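PDB 5MQR: beta-L-arabinobiosidase from Bacteroides thetaiotaomicron, which probably hydrolyses glycosidic linkages in plant pectin, with sialidase-like beta-propeller modules and a helical glycoside hydrolase domain in one chain. Local coordinates for residues A[920-925]-A[953-958]; A[960-965]-A[1043-1048]; A[977-982]-A[1023-1028]. One frame throughout, in Å; residues are numbered along the deposited sequence.

Interaction 1: A[920-925]-A[953-958]; sequences YGLTTA and QTLTAM
Leu922 carries one side of this buried contact with a single methyl group. Its CD1 comes to rest 3.7 Å from Thr954 CG2, and the two side chains pass at a slant, methyl against methyl. The same CD1 lies 4.3 Å from Leu955 CG and also 4.3 Å from Met958 CE, so it meets one face of the helix at three positions, two of them a full turn apart. Met958, a selenomethionine in this crystal, runs out from the helix with its first two torsions extended. Its last torsion then swings CE round toward the leucine.

Thr954 divides its two branches between different tasks. CG2 stands opposite the backbone N and is offered to Leu922, whereas OG1 sits beside that N (chi1 -57°) and hydrogen bonds to Ala950 O, one turn back along its own helix. The polar branch is thereby satisfied and the contact itself remains apolar. Thr954 and Met958 are joined along the helix by the bond from Met958 N to Thr954 O (2.8 Å).

Further out, Gly921 takes backbone angles at which a side chain would collide with the preceding carbonyl oxygen, a conformation suited to glycine at the position just before Leu922. Beyond the leucine, Thr923 OG1 donates to Ala925 O over 2.9 Å, approaching from above the carbonyl plane, while Thr924 OG1 bonds to Ala945 O; both hydroxyls thus bind backbone carbonyls where the chain leaves the strand.

Strand 921-922 is half of a tiny antiparallel pair with 917-918 in the helical glycoside hydrolase domain. Its leucine points at helix 948-964 and also touches Gln978 of helix 972-985, while Leu955 packs on both that helix and Leu1024 of helix 1022-1029.

Interaction 2: A[960-965]-A[1043-1048]; sequences NFMNNY and NPLIPA
Asn963 and Asn1043 join their side-chain amides in one direct hydrogen bond, the polar centre of a contact between the end of helix 948-964 and the loop after strand 1040-1042. Asn1043 ND2 donates to Asn963 OD1 over 3.1 Å and almost straight (166°). The acceptor lies in the amide plane of Asn1043, the donor stands well above the carbonyl plane of Asn963, and the two amide planes are 89° apart. On Asn1043, chi1 of -176° puts CG opposite the backbone N and carries the amide across to Asn963; CB itself lies 3.5 Å from Asn963 OD1.

Two waters widen this link. One accepts from Asn1043 ND2 and donates to Met962 O (3.2 Å), giving both hydrogens of that amide nitrogen a partner. The other accepts from Asn963 ND2 at 3.0 Å and bridges to Asn1043 O. Asn963 ND2 also hydrogen bonds to Ala959 O, one turn earlier in the helix, which holds the amide by both its ends.

The one apolar pair is looser: Met962 CE, of a selenomethionine, lies 4.3 Å from Leu1045 CD2. Leu1045 CD1 lies alongside the Asn963 amide in van der Waals packing, 4.2 Å from ND2. Both Met962 and Leu1045 also pack on Tyr975 of helix 972-985.

With an alanine in place of Asn963, Asn1043 ND2 would probably lose its direct acceptor and its amide would be set freer to turn. The chemistry thus joins the helical glycoside hydrolase domain to the C-terminal region through oriented amides and waters, alongside packing of Met962 and Leu1045 that accounts for about half of the buried surface.

Interaction 3: A[977-982]-A[1023-1028]; sequences RQMELY and DLMITG
Two helices running almost antiparallel, at 161° with short-segment axes 12.0 Å apart, meet through a buried cluster formed by Met979 of helix 972-985 and Leu1024 and Met1025 of helix 1022-1029. The backbones stand well apart, and long side chains bridge the distance. Met979, a selenomethionine, is bent at both of its outer torsions (chi2 -75°, chi3 -71°), which brings its end in between the two residues opposite. Its CE lies 3.7 Å from Leu1024 CB and 3.6 Å from Met1025 SE, and its SE comes within 3.9 Å of Leu1024 CD1. Met1025, folded in the same way, brings its own selenium to this methyl.

The contact lies in the helical glycoside hydrolase part of a protein also described as a six-hairpin glycosidase, consistent with the (alpha/alpha)6 barrel of such enzymes. Helix 1022-1029 widens to a pi-type turn at 1025-1028.

Beside the methionines, Tyr982 meets Leu1024 roughly at a right angle: CD1 of the leucine sits at the ring's edge, close to its plane, 3.8 Å from Tyr982 CE2. The hydroxyl of that tyrosine is hydrogen bonded to Thr1020 O and to Arg675 NH1, while Phe668 of helix 666-680 packs on both Met979 and Met1025.

From the N terminus, interaction 1 comes first along the chain and closes a loop of 27 residues when 953-958 returns to 920-925. Interaction 2 opens just afterwards, further along the same helix 948-964, and closes only at 1043-1048. Inside that long loop interaction 3 is nested, pairing helix 972-985 with helix 1022-1029. No two of the loops cross. Interaction 3 touches both others: Thr956 meets Leu1024, and Leu1045 lies against Gly1028. Interactions 1 and 2 lie about 16 Å apart between centres. Together they tie a short strand, three helices and the loop between strands 1040-1042 and 1053-1061.

Interaction 1: A[920-925]-A[953-958]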
ATOM      1  N   TYR A 920       7.224  -4.825  36.023  1.00 22.87           N
ATOM      2  CA  TYR A 920       6.212  -5.410  35.106  1.00 23.23           C
ATOM      3  C   TYR A 920       5.033  -4.502  34.698  1.00 23.17           C
ATOM      4  O   TYR A 920       4.080  -4.973  34.077  1.00 23.77           O
ATOM      5  CB  TYR A 920       5.776  -6.802  35.605  1.00 23.19           C
ATOM      6  CG  TYR A 920       6.885  -7.793  35.353  1.00 23.12           C
ATOM      7  CD1 TYR A 920       7.954  -7.915  36.229  1.00 23.89           C
ATOM      8  CD2 TYR A 920       6.902  -8.543  34.205  1.00 22.88           C
ATOM      9  CE1 TYR A 920       8.997  -8.781  35.974  1.00 24.22           C
ATOM     10  CE2 TYR A 920       7.936  -9.410  33.931  1.00 23.37           C
ATOM     11  CZ  TYR A 920       8.984  -9.532  34.807  1.00 24.12           C
ATOM     12  OH  TYR A 920       9.998 -10.421  34.516  1.00 25.13           O
ATOM     13  N   GLY A 921       5.145  -3.201  34.964  1.00 23.47           N
ATOM     14  CA  GLY A 921       4.143  -2.196  34.576  1.00 22.94           C
ATOM     15  C   GLY A 921       3.712  -1.291  35.725  1.00 23.56           C
ATOM     16  O   GLY A 921       4.537  -0.823  36.505  1.00 24.06           O
ATOM     17  N   LEU A 922       2.405  -1.084  35.855  1.00 23.69           N
ATOM     18  CA  LEU A 922       1.832  -0.053  36.719  1.00 24.64           C
ATOM     19  C   LEU A 922       1.192  -0.690  37.935  1.00 24.81           C
ATOM     20  O   LEU A 922       0.364  -1.605  37.802  1.00 24.86           O
ATOM     21  CB  LEU A 922       0.773   0.762  35.969  1.00 24.76           C
ATOM     22  CG  LEU A 922       1.302   1.512  34.747  1.00 24.90           C
ATOM     23  CD1 LEU A 922       0.164   1.888  33.830  1.00 25.24           C
ATOM     24  CD2 LEU A 922       2.092   2.747  35.123  1.00 25.69           C
ATOM     25  N   THR A 923       1.588  -0.217  39.112  1.00 24.97           N
ATOM     26  CA  THR A 923       1.065  -0.724  40.371  1.00 25.22           C
ATOM     27  C   THR A 923      -0.316  -0.097  40.611  1.00 25.38           C
ATOM     28  O   THR A 923      -0.698   0.886  39.937  1.00 25.34           O
ATOM     29  CB  THR A 923       2.001  -0.369  41.522  1.00 25.71           C
ATOM     30  OG1 THR A 923       2.286   1.034  41.475  1.00 26.09           O
ATOM     31  CG2 THR A 923       3.302  -1.153  41.442  1.00 25.45           C
ATOM     32  N   THR A 924      -1.077  -0.713  41.515  1.00 25.21           N
ATOM     33  CA  THR A 924      -2.380  -0.182  41.940  1.00 25.08           C
ATOM     34  C   THR A 924      -2.273   0.834  43.074  1.00 25.66           C
ATOM     35  O   THR A 924      -3.261   1.474  43.399  1.00 25.69           O
ATOM     36  CB  THR A 924      -3.344  -1.288  42.382  1.00 24.69           C
ATOM     37  OG1 THR A 924      -2.623  -2.320  43.076  1.00 24.69           O
ATOM     38  CG2 THR A 924      -4.056  -1.871  41.178  1.00 24.08           C
ATOM     39  N   ALA A 925      -1.085   0.976  43.655  1.00 25.70           N
ATOM     40  CA  ALA A 925      -0.840   1.911  44.741  1.00 26.46           C
ATOM     41  C   ALA A 925       0.609   2.328  44.686  1.00 26.64           C
ATOM     42  O   ALA A 925       1.476   1.576  44.217  1.00 26.63           O
ATOM     43  CB  ALA A 925      -1.148   1.264  46.087  1.00 26.85           C
ATOM     44  N   GLN A 953      -7.524   0.977  32.788  1.00 21.85           N
ATOM     45  CA  GLN A 953      -8.066   2.273  33.178  1.00 22.77           C
ATOM     46  C   GLN A 953      -6.987   3.369  33.077  1.00 23.26           C
ATOM     47  O   GLN A 953      -7.211   4.424  32.457  1.00 23.73           O
ATOM     48  CB  GLN A 953      -8.630   2.240  34.594  1.00 22.94           C
ATOM     49  CG  GLN A 953      -9.929   1.475  34.679  1.00 23.36           C
ATOM     50  CD  GLN A 953     -10.512   1.499  36.075  1.00 23.91           C
ATOM     51  OE1 GLN A 953      -9.852   1.108  37.046  1.00 23.64           O
ATOM     52  NE2 GLN A 953     -11.764   1.977  36.189  1.00 24.56           N
ATOM     53  N   THR A 954      -5.844   3.120  33.718  1.00 22.97           N
ATOM     54  CA  THR A 954      -4.746   4.069  33.718  1.00 23.14           C
ATOM     55  C   THR A 954      -4.259   4.432  32.289  1.00 22.52           C
ATOM     56  O   THR A 954      -4.052   5.605  31.968  1.00 22.43           O
ATOM     57  CB  THR A 954      -3.580   3.515  34.537  1.00 23.59           C
ATOM     58  OG1 THR A 954      -4.029   3.215  35.865  1.00 24.20           O
ATOM     59  CG2 THR A 954      -2.398   4.522  34.574  1.00 23.86           C
ATOM     60  N   LEU A 955      -4.088   3.420  31.449  1.00 22.12           N
ATOM     61  CA  LEU A 955      -3.619   3.633  30.076  1.00 21.86           C
ATOM     62  C   LEU A 955      -4.638   4.364  29.206  1.00 21.64           C
ATOM     63  O   LEU A 955      -4.264   5.145  28.345  1.00 21.06           O
ATOM     64  CB  LEU A 955      -3.194   2.306  29.450  1.00 21.42           C
ATOM     65  CG  LEU A 955      -1.864   1.789  30.004  1.00 21.70           C
ATOM     66  CD1 LEU A 955      -1.704   0.289  29.779  1.00 21.47           C
ATOM     67  CD2 LEU A 955      -0.667   2.520  29.416  1.00 21.90           C
ATOM     68  N   THR A 956      -5.921   4.118  29.452  1.00 22.20           N
ATOM     69  CA  THR A 956      -7.001   4.767  28.721  1.00 22.49           C
ATOM     70  C   THR A 956      -6.990   6.231  29.074  1.00 23.21           C
ATOM     71  O   THR A 956      -7.024   7.095  28.217  1.00 22.70           O
ATOM     72  CB  THR A 956      -8.361   4.113  29.059  1.00 22.62           C
ATOM     73  OG1 THR A 956      -8.350   2.765  28.577  1.00 22.12           O
ATOM     74  CG2 THR A 956      -9.542   4.861  28.409  1.00 22.91           C
ATOM     75  N   ALA A 957      -6.928   6.487  30.386  1.00 24.69           N
ATOM     76  CA  ALA A 957      -6.810   7.831  30.943  1.00 24.28           C
ATOM     77  C   ALA A 957      -5.561   8.568  30.468  1.00 24.37           C
ATOM     78  O   ALA A 957      -5.625   9.760  30.162  1.00 24.11           O
ATOM     79  CB  ALA A 957      -6.819   7.734  32.460  1.00 24.97           C
HETATM   80  N   MSE A 958      -4.428   7.860  30.412  1.00 24.45           N
HETATM   81  CA  MSE A 958      -3.142   8.456  30.006  1.00 25.24           C
HETATM   82  C   MSE A 958      -3.202   8.898  28.576  1.00 24.56           C
HETATM   83  O   MSE A 958      -2.716   9.979  28.226  1.00 23.69           O
HETATM   84  CB  MSE A 958      -2.013   7.466  30.186  1.00 26.40           C
HETATM   85  CG  MSE A 958      -0.653   8.125  30.068  1.00 28.49           C
HETATM   86 SE   MSE A 958       0.805   6.794  30.196  1.00 32.87          SE
HETATM   87  CE  MSE A 958       0.260   5.468  31.537  1.00 30.45           C
TER

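Interaction 2: A[960-965]-A[1043-1048]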
ATOM      1  N   ASN A 960      -6.038   9.693  27.039  1.00 24.15           N
ATOM      2  CA  ASN A 960      -6.929  10.857  26.997  1.00 24.73           C
ATOM      3  C   ASN A 960      -6.163  12.121  27.332  1.00 25.05           C
ATOM      4  O   ASN A 960      -6.291  13.137  26.654  1.00 24.82           O
ATOM      5  CB  ASN A 960      -8.096  10.704  27.972  1.00 25.07           C
ATOM      6  CG  ASN A 960      -9.160   9.742  27.482  1.00 24.94           C
ATOM      7  OD1 ASN A 960      -9.223   9.371  26.304  1.00 24.49           O
ATOM      8  ND2 ASN A 960     -10.028   9.350  28.395  1.00 24.99           N
ATOM      9  N   PHE A 961      -5.382  12.029  28.402  1.00 25.34           N
ATOM     10  CA  PHE A 961      -4.555  13.119  28.870  1.00 26.46           C
ATOM     11  C   PHE A 961      -3.608  13.558  27.769  1.00 26.68           C
ATOM     12  O   PHE A 961      -3.512  14.744  27.490  1.00 26.69           O
ATOM     13  CB  PHE A 961      -3.753  12.678  30.082  1.00 26.91           C
ATOM     14  CG  PHE A 961      -2.916  13.762  30.694  1.00 28.12           C
ATOM     15  CD1 PHE A 961      -3.514  14.903  31.250  1.00 28.39           C
ATOM     16  CD2 PHE A 961      -1.519  13.605  30.807  1.00 28.38           C
ATOM     17  CE1 PHE A 961      -2.731  15.869  31.848  1.00 29.12           C
ATOM     18  CE2 PHE A 961      -0.744  14.574  31.416  1.00 28.40           C
ATOM     19  CZ  PHE A 961      -1.346  15.705  31.917  1.00 28.94           C
HETATM   20  N   MSE A 962      -2.955  12.601  27.120  1.00 26.52           N
HETATM   21  CA  MSE A 962      -1.986  12.936  26.070  1.00 27.37           C
HETATM   22  C   MSE A 962      -2.628  13.472  24.812  1.00 27.33           C
HETATM   23  O   MSE A 962      -2.041  14.320  24.122  1.00 27.76           O
HETATM   24  CB  MSE A 962      -1.127  11.729  25.767  1.00 27.84           C
HETATM   25  CG  MSE A 962      -0.174  11.505  26.936  1.00 29.36           C
HETATM   26 SE   MSE A 962       0.855   9.851  26.666  1.00 30.95          SE
HETATM   27  CE  MSE A 962       2.106  10.594  25.348  1.00 30.64           C
ATOM     28  N   ASN A 963      -3.827  13.003  24.497  1.00 26.85           N
ATOM     29  CA  ASN A 963      -4.558  13.509  23.343  1.00 27.37           C
ATOM     30  C   ASN A 963      -5.275  14.838  23.576  1.00 28.09           C
ATOM     31  O   ASN A 963      -5.299  15.655  22.672  1.00 28.01           O
ATOM     32  CB  ASN A 963      -5.596  12.494  22.857  1.00 27.08           C
ATOM     33  CG  ASN A 963      -5.002  11.449  21.969  1.00 26.49           C
ATOM     34  OD1 ASN A 963      -4.956  11.636  20.754  1.00 27.20           O
ATOM     35  ND2 ASN A 963      -4.524  10.346  22.558  1.00 25.57           N
ATOM     36  N   ASN A 964      -5.873  15.039  24.755  1.00 28.40           N
ATOM     37  CA  ASN A 964      -6.853  16.112  24.934  1.00 29.23           C
ATOM     38  C   ASN A 964      -6.362  17.270  25.794  1.00 30.50           C
ATOM     39  O   ASN A 964      -7.039  18.267  25.878  1.00 30.83           O
ATOM     40  CB  ASN A 964      -8.167  15.547  25.505  1.00 28.83           C
ATOM     41  CG  ASN A 964      -8.768  14.470  24.632  1.00 28.34           C
ATOM     42  OD1 ASN A 964      -8.612  14.483  23.417  1.00 28.31           O
ATOM     43  ND2 ASN A 964      -9.450  13.523  25.245  1.00 28.13           N
ATOM     44  N   TYR A 965      -5.184  17.155  26.408  1.00 31.40           N
ATOM     45  CA  TYR A 965      -4.702  18.154  27.364  1.00 32.77           C
ATOM     46  C   TYR A 965      -3.349  18.708  26.881  1.00 34.23           C
ATOM     47  O   TYR A 965      -2.533  17.949  26.371  1.00 33.17           O
ATOM     48  CB  TYR A 965      -4.563  17.545  28.767  1.00 32.07           C
ATOM     49  CG  TYR A 965      -5.882  17.190  29.439  1.00 31.79           C
ATOM     50  CD1 TYR A 965      -6.669  16.124  28.986  1.00 31.02           C
ATOM     51  CD2 TYR A 965      -6.335  17.909  30.553  1.00 31.86           C
ATOM     52  CE1 TYR A 965      -7.874  15.806  29.606  1.00 30.78           C
ATOM     53  CE2 TYR A 965      -7.528  17.600  31.169  1.00 31.78           C
ATOM     54  CZ  TYR A 965      -8.295  16.548  30.693  1.00 31.31           C
ATOM     55  OH  TYR A 965      -9.479  16.250  31.310  1.00 31.27           O
ATOM     56  N   ASN A1043      -3.941   9.881  16.091  1.00 25.64           N
ATOM     57  CA  ASN A1043      -2.787  10.465  16.741  1.00 25.62           C
ATOM     58  C   ASN A1043      -2.029   9.347  17.423  1.00 25.63           C
ATOM     59  O   ASN A1043      -2.197   9.118  18.618  1.00 25.50           O
ATOM     60  CB  ASN A1043      -3.232  11.532  17.745  1.00 26.01           C
ATOM     61  CG  ASN A1043      -2.057  12.235  18.390  1.00 26.29           C
ATOM     62  OD1 ASN A1043      -1.048  12.489  17.730  1.00 26.42           O
ATOM     63  ND2 ASN A1043      -2.152  12.496  19.681  1.00 25.98           N
ATOM     64  N   PRO A1044      -1.224   8.602  16.656  1.00 26.09           N
ATOM     65  CA  PRO A1044      -0.478   7.491  17.244  1.00 26.03           C
ATOM     66  C   PRO A1044       0.491   7.936  18.319  1.00 26.14           C
ATOM     67  O   PRO A1044       1.169   8.926  18.150  1.00 26.07           O
ATOM     68  CB  PRO A1044       0.293   6.904  16.070  1.00 25.80           C
ATOM     69  CG  PRO A1044      -0.336   7.463  14.856  1.00 26.14           C
ATOM     70  CD  PRO A1044      -0.903   8.784  15.235  1.00 26.48           C
ATOM     71  N   LEU A1045       0.539   7.197  19.414  1.00 26.84           N
ATOM     72  CA  LEU A1045       1.483   7.464  20.482  1.00 28.51           C
ATOM     73  C   LEU A1045       2.634   6.467  20.404  1.00 30.02           C
ATOM     74  O   LEU A1045       2.961   5.793  21.361  1.00 32.80           O
ATOM     75  CB  LEU A1045       0.776   7.388  21.848  1.00 27.57           C
ATOM     76  CG  LEU A1045      -0.479   8.231  21.977  1.00 27.44           C
ATOM     77  CD1 LEU A1045      -1.202   7.886  23.267  1.00 27.36           C
ATOM     78  CD2 LEU A1045      -0.166   9.709  21.858  1.00 27.99           C
ATOM     79  N   ILE A1046       3.219   6.347  19.235  1.00 32.13           N
ATOM     80  CA  ILE A1046       4.378   5.512  19.017  1.00 32.24           C
ATOM     81  C   ILE A1046       5.480   6.537  18.789  1.00 32.47           C
ATOM     82  O   ILE A1046       5.259   7.508  18.085  1.00 34.07           O
ATOM     83  CB  ILE A1046       4.140   4.618  17.805  1.00 32.01           C
ATOM     84  CG1 ILE A1046       2.954   3.725  18.101  1.00 32.29           C
ATOM     85  CG2 ILE A1046       5.366   3.773  17.489  1.00 32.22           C
ATOM     86  CD1 ILE A1046       2.525   2.854  16.942  1.00 32.27           C
ATOM     87  N   PRO A1047       6.649   6.376  19.431  1.00 32.77           N
ATOM     88  CA  PRO A1047       7.715   7.327  19.119  1.00 33.37           C
ATOM     89  C   PRO A1047       8.207   7.235  17.685  1.00 34.70           C
ATOM     90  O   PRO A1047       8.041   6.198  17.003  1.00 33.87           O
ATOM     91  CB  PRO A1047       8.850   6.958  20.081  1.00 33.36           C
ATOM     92  CG  PRO A1047       8.438   5.713  20.780  1.00 33.08           C
ATOM     93  CD  PRO A1047       6.973   5.511  20.579  1.00 32.52           C
ATOM     94  N   ALA A1048       8.809   8.330  17.246  1.00 37.22           N
ATOM     95  CA  ALA A1048       9.506   8.367  15.976  1.00 39.49           C
ATOM     96  C   ALA A1048      10.628   7.330  16.029  1.00 39.83           C
ATOM     97  O   ALA A1048      11.344   7.225  17.043  1.00 41.42           O
ATOM     98  CB  ALA A1048      10.075   9.769  15.699  1.00 39.99           C
TER
HETATM   99  O   HOH W   1      -0.130  13.586  21.724  1.00 43.76           O
HETATM  100  O   HOH W   2      -3.642   8.192  20.714  1.00 21.86           O

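Interaction 3: A[977-982]-A[1023-1028]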
ATOM      1  N   ARG A 977       6.212   2.468  26.341  1.00 26.74           N
ATOM      2  CA  ARG A 977       6.926   1.606  27.271  1.00 28.21           C
ATOM      3  C   ARG A 977       5.960   0.890  28.215  1.00 26.75           C
ATOM      4  O   ARG A 977       6.136  -0.289  28.489  1.00 26.61           O
ATOM      5  CB  ARG A 977       7.993   2.403  28.044  1.00 31.43           C
ATOM      6  CG  ARG A 977       8.874   1.605  29.005  1.00 35.11           C
ATOM      7  CD  ARG A 977       9.567   0.429  28.296  1.00 38.66           C
ATOM      8  NE  ARG A 977      10.396  -0.348  29.220  1.00 41.77           N
ATOM      9  CZ  ARG A 977      10.817  -1.606  29.026  1.00 44.69           C
ATOM     10  NH1 ARG A 977      10.503  -2.303  27.930  1.00 44.25           N
ATOM     11  NH2 ARG A 977      11.563  -2.189  29.965  1.00 46.66           N
ATOM     12  N   GLN A 978       4.924   1.579  28.677  1.00 25.19           N
ATOM     13  CA  GLN A 978       3.943   0.951  29.566  1.00 24.42           C
ATOM     14  C   GLN A 978       3.064  -0.045  28.820  1.00 23.76           C
ATOM     15  O   GLN A 978       2.708  -1.072  29.388  1.00 23.06           O
ATOM     16  CB  GLN A 978       3.086   1.987  30.302  1.00 24.20           C
ATOM     17  CG  GLN A 978       3.825   2.692  31.428  1.00 24.74           C
ATOM     18  CD  GLN A 978       4.422   1.713  32.443  1.00 24.70           C
ATOM     19  OE1 GLN A 978       3.827   0.692  32.741  1.00 24.28           O
ATOM     20  NE2 GLN A 978       5.597   2.015  32.954  1.00 24.92           N
HETATM   21  N   MSE A 979       2.738   0.244  27.559  1.00 22.66           N
HETATM   22  CA  MSE A 979       2.076  -0.743  26.721  1.00 22.54           C
HETATM   23  C   MSE A 979       2.961  -1.946  26.480  1.00 21.96           C
HETATM   24  O   MSE A 979       2.464  -3.062  26.483  1.00 21.92           O
HETATM   25  CB  MSE A 979       1.614  -0.159  25.385  1.00 22.60           C
HETATM   26  CG  MSE A 979       0.463   0.818  25.562  1.00 23.42           C
HETATM   27 SE   MSE A 979      -1.213  -0.137  25.925  1.00 24.65          SE
HETATM   28  CE  MSE A 979      -1.541  -0.929  24.141  1.00 24.42           C
ATOM     29  N   GLU A 980       4.260  -1.739  26.284  1.00 21.51           N
ATOM     30  CA  GLU A 980       5.206  -2.833  26.105  1.00 21.43           C
ATOM     31  C   GLU A 980       5.293  -3.758  27.340  1.00 21.28           C
ATOM     32  O   GLU A 980       5.310  -4.993  27.219  1.00 20.76           O
ATOM     33  CB  GLU A 980       6.593  -2.276  25.754  1.00 22.06           C
ATOM     34  CG  GLU A 980       7.625  -3.344  25.415  1.00 22.57           C
ATOM     35  CD  GLU A 980       8.858  -2.782  24.716  1.00 23.40           C
ATOM     36  OE1 GLU A 980       9.518  -1.930  25.319  1.00 24.16           O
ATOM     37  OE2 GLU A 980       9.167  -3.186  23.567  1.00 23.18           O
ATOM     38  N   LEU A 981       5.358  -3.153  28.520  1.00 21.23           N
ATOM     39  CA  LEU A 981       5.362  -3.898  29.775  1.00 21.10           C
ATOM     40  C   LEU A 981       4.034  -4.655  29.994  1.00 20.87           C
ATOM     41  O   LEU A 981       4.042  -5.785  30.473  1.00 20.93           O
ATOM     42  CB  LEU A 981       5.651  -2.962  30.954  1.00 21.24           C
ATOM     43  CG  LEU A 981       7.048  -2.334  31.013  1.00 21.91           C
ATOM     44  CD1 LEU A 981       7.232  -1.383  32.219  1.00 22.44           C
ATOM     45  CD2 LEU A 981       8.122  -3.415  31.040  1.00 21.96           C
ATOM     46  N   TYR A 982       2.906  -4.047  29.635  1.00 20.57           N
ATOM     47  CA  TYR A 982       1.626  -4.740  29.695  1.00 20.39           C
ATOM     48  C   TYR A 982       1.676  -5.990  28.782  1.00 20.00           C
ATOM     49  O   TYR A 982       1.263  -7.096  29.169  1.00 19.66           O
ATOM     50  CB  TYR A 982       0.498  -3.790  29.293  1.00 20.50           C
ATOM     51  CG  TYR A 982      -0.927  -4.287  29.480  1.00 20.66           C
ATOM     52  CD1 TYR A 982      -1.244  -5.382  30.300  1.00 21.10           C
ATOM     53  CD2 TYR A 982      -1.971  -3.633  28.858  1.00 20.79           C
ATOM     54  CE1 TYR A 982      -2.554  -5.806  30.464  1.00 21.37           C
ATOM     55  CE2 TYR A 982      -3.285  -4.040  29.024  1.00 21.30           C
ATOM     56  CZ  TYR A 982      -3.572  -5.132  29.819  1.00 21.55           C
ATOM     57  OH  TYR A 982      -4.886  -5.522  29.966  1.00 22.32           O
ATOM     58  N   ASP A1023      -8.549  -2.340  22.787  1.00 20.65           N
ATOM     59  CA  ASP A1023      -9.081  -1.001  22.750  1.00 20.90           C
ATOM     60  C   ASP A1023      -7.968   0.007  22.895  1.00 20.67           C
ATOM     61  O   ASP A1023      -8.017   1.080  22.307  1.00 19.97           O
ATOM     62  CB  ASP A1023     -10.124  -0.751  23.815  1.00 21.56           C
ATOM     63  CG  ASP A1023     -10.710   0.636  23.708  1.00 21.89           C
ATOM     64  OD1 ASP A1023     -11.212   1.004  22.609  1.00 22.31           O
ATOM     65  OD2 ASP A1023     -10.607   1.379  24.692  1.00 22.40           O
ATOM     66  N   LEU A1024      -6.970  -0.352  23.692  1.00 21.30           N
ATOM     67  CA  LEU A1024      -5.788   0.497  23.924  1.00 21.70           C
ATOM     68  C   LEU A1024      -4.909   0.516  22.681  1.00 21.58           C
ATOM     69  O   LEU A1024      -4.371   1.560  22.316  1.00 22.00           O
ATOM     70  CB  LEU A1024      -4.956  -0.004  25.108  1.00 21.89           C
ATOM     71  CG  LEU A1024      -5.689  -0.344  26.408  1.00 22.45           C
ATOM     72  CD1 LEU A1024      -4.706  -0.963  27.389  1.00 22.61           C
ATOM     73  CD2 LEU A1024      -6.355   0.893  27.013  1.00 22.73           C
HETATM   74  N   MSE A1025      -4.758  -0.642  22.042  1.00 21.52           N
HETATM   75  CA  MSE A1025      -3.989  -0.742  20.807  1.00 22.00           C
HETATM   76  C   MSE A1025      -4.588   0.162  19.740  1.00 21.93           C
HETATM   77  O   MSE A1025      -3.884   0.936  19.119  1.00 21.93           O
HETATM   78  CB  MSE A1025      -3.925  -2.181  20.307  1.00 22.41           C
HETATM   79  CG  MSE A1025      -3.196  -3.154  21.233  1.00 23.03           C
HETATM   80 SE   MSE A1025      -1.257  -2.865  21.098  1.00 24.52          SE
HETATM   81  CE  MSE A1025      -1.107  -3.783  19.355  1.00 23.62           C
ATOM     82  N   ILE A1026      -5.904   0.090  19.575  1.00 22.21           N
ATOM     83  CA  ILE A1026      -6.615   0.797  18.530  1.00 22.12           C
ATOM     84  C   ILE A1026      -6.741   2.299  18.798  1.00 22.37           C
ATOM     85  O   ILE A1026      -6.529   3.121  17.883  1.00 21.88           O
ATOM     86  CB  ILE A1026      -7.999   0.169  18.315  1.00 22.39           C
ATOM     87  CG1 ILE A1026      -7.835  -1.245  17.751  1.00 22.36           C
ATOM     88  CG2 ILE A1026      -8.853   1.005  17.359  1.00 22.96           C
ATOM     89  CD1 ILE A1026      -9.101  -2.089  17.791  1.00 22.53           C
ATOM     90  N   THR A1027      -7.087   2.673  20.026  1.00 22.23           N
ATOM     91  CA  THR A1027      -7.367   4.080  20.325  1.00 22.62           C
ATOM     92  C   THR A1027      -6.197   4.870  20.887  1.00 23.21           C
ATOM     93  O   THR A1027      -6.249   6.099  20.869  1.00 23.71           O
ATOM     94  CB  THR A1027      -8.567   4.273  21.290  1.00 22.28           C
ATOM     95  OG1 THR A1027      -8.267   3.691  22.560  1.00 21.85           O
ATOM     96  CG2 THR A1027      -9.811   3.659  20.726  1.00 22.02           C
ATOM     97  N   GLY A1028      -5.174   4.198  21.417  1.00 23.17           N
ATOM     98  CA  GLY A1028      -4.065   4.884  22.062  1.00 23.45           C
ATOM     99  C   GLY A1028      -2.808   4.770  21.231  1.00 24.00           C
ATOM    100  O   GLY A1028      -2.295   5.774  20.712  1.00 23.77           O
TER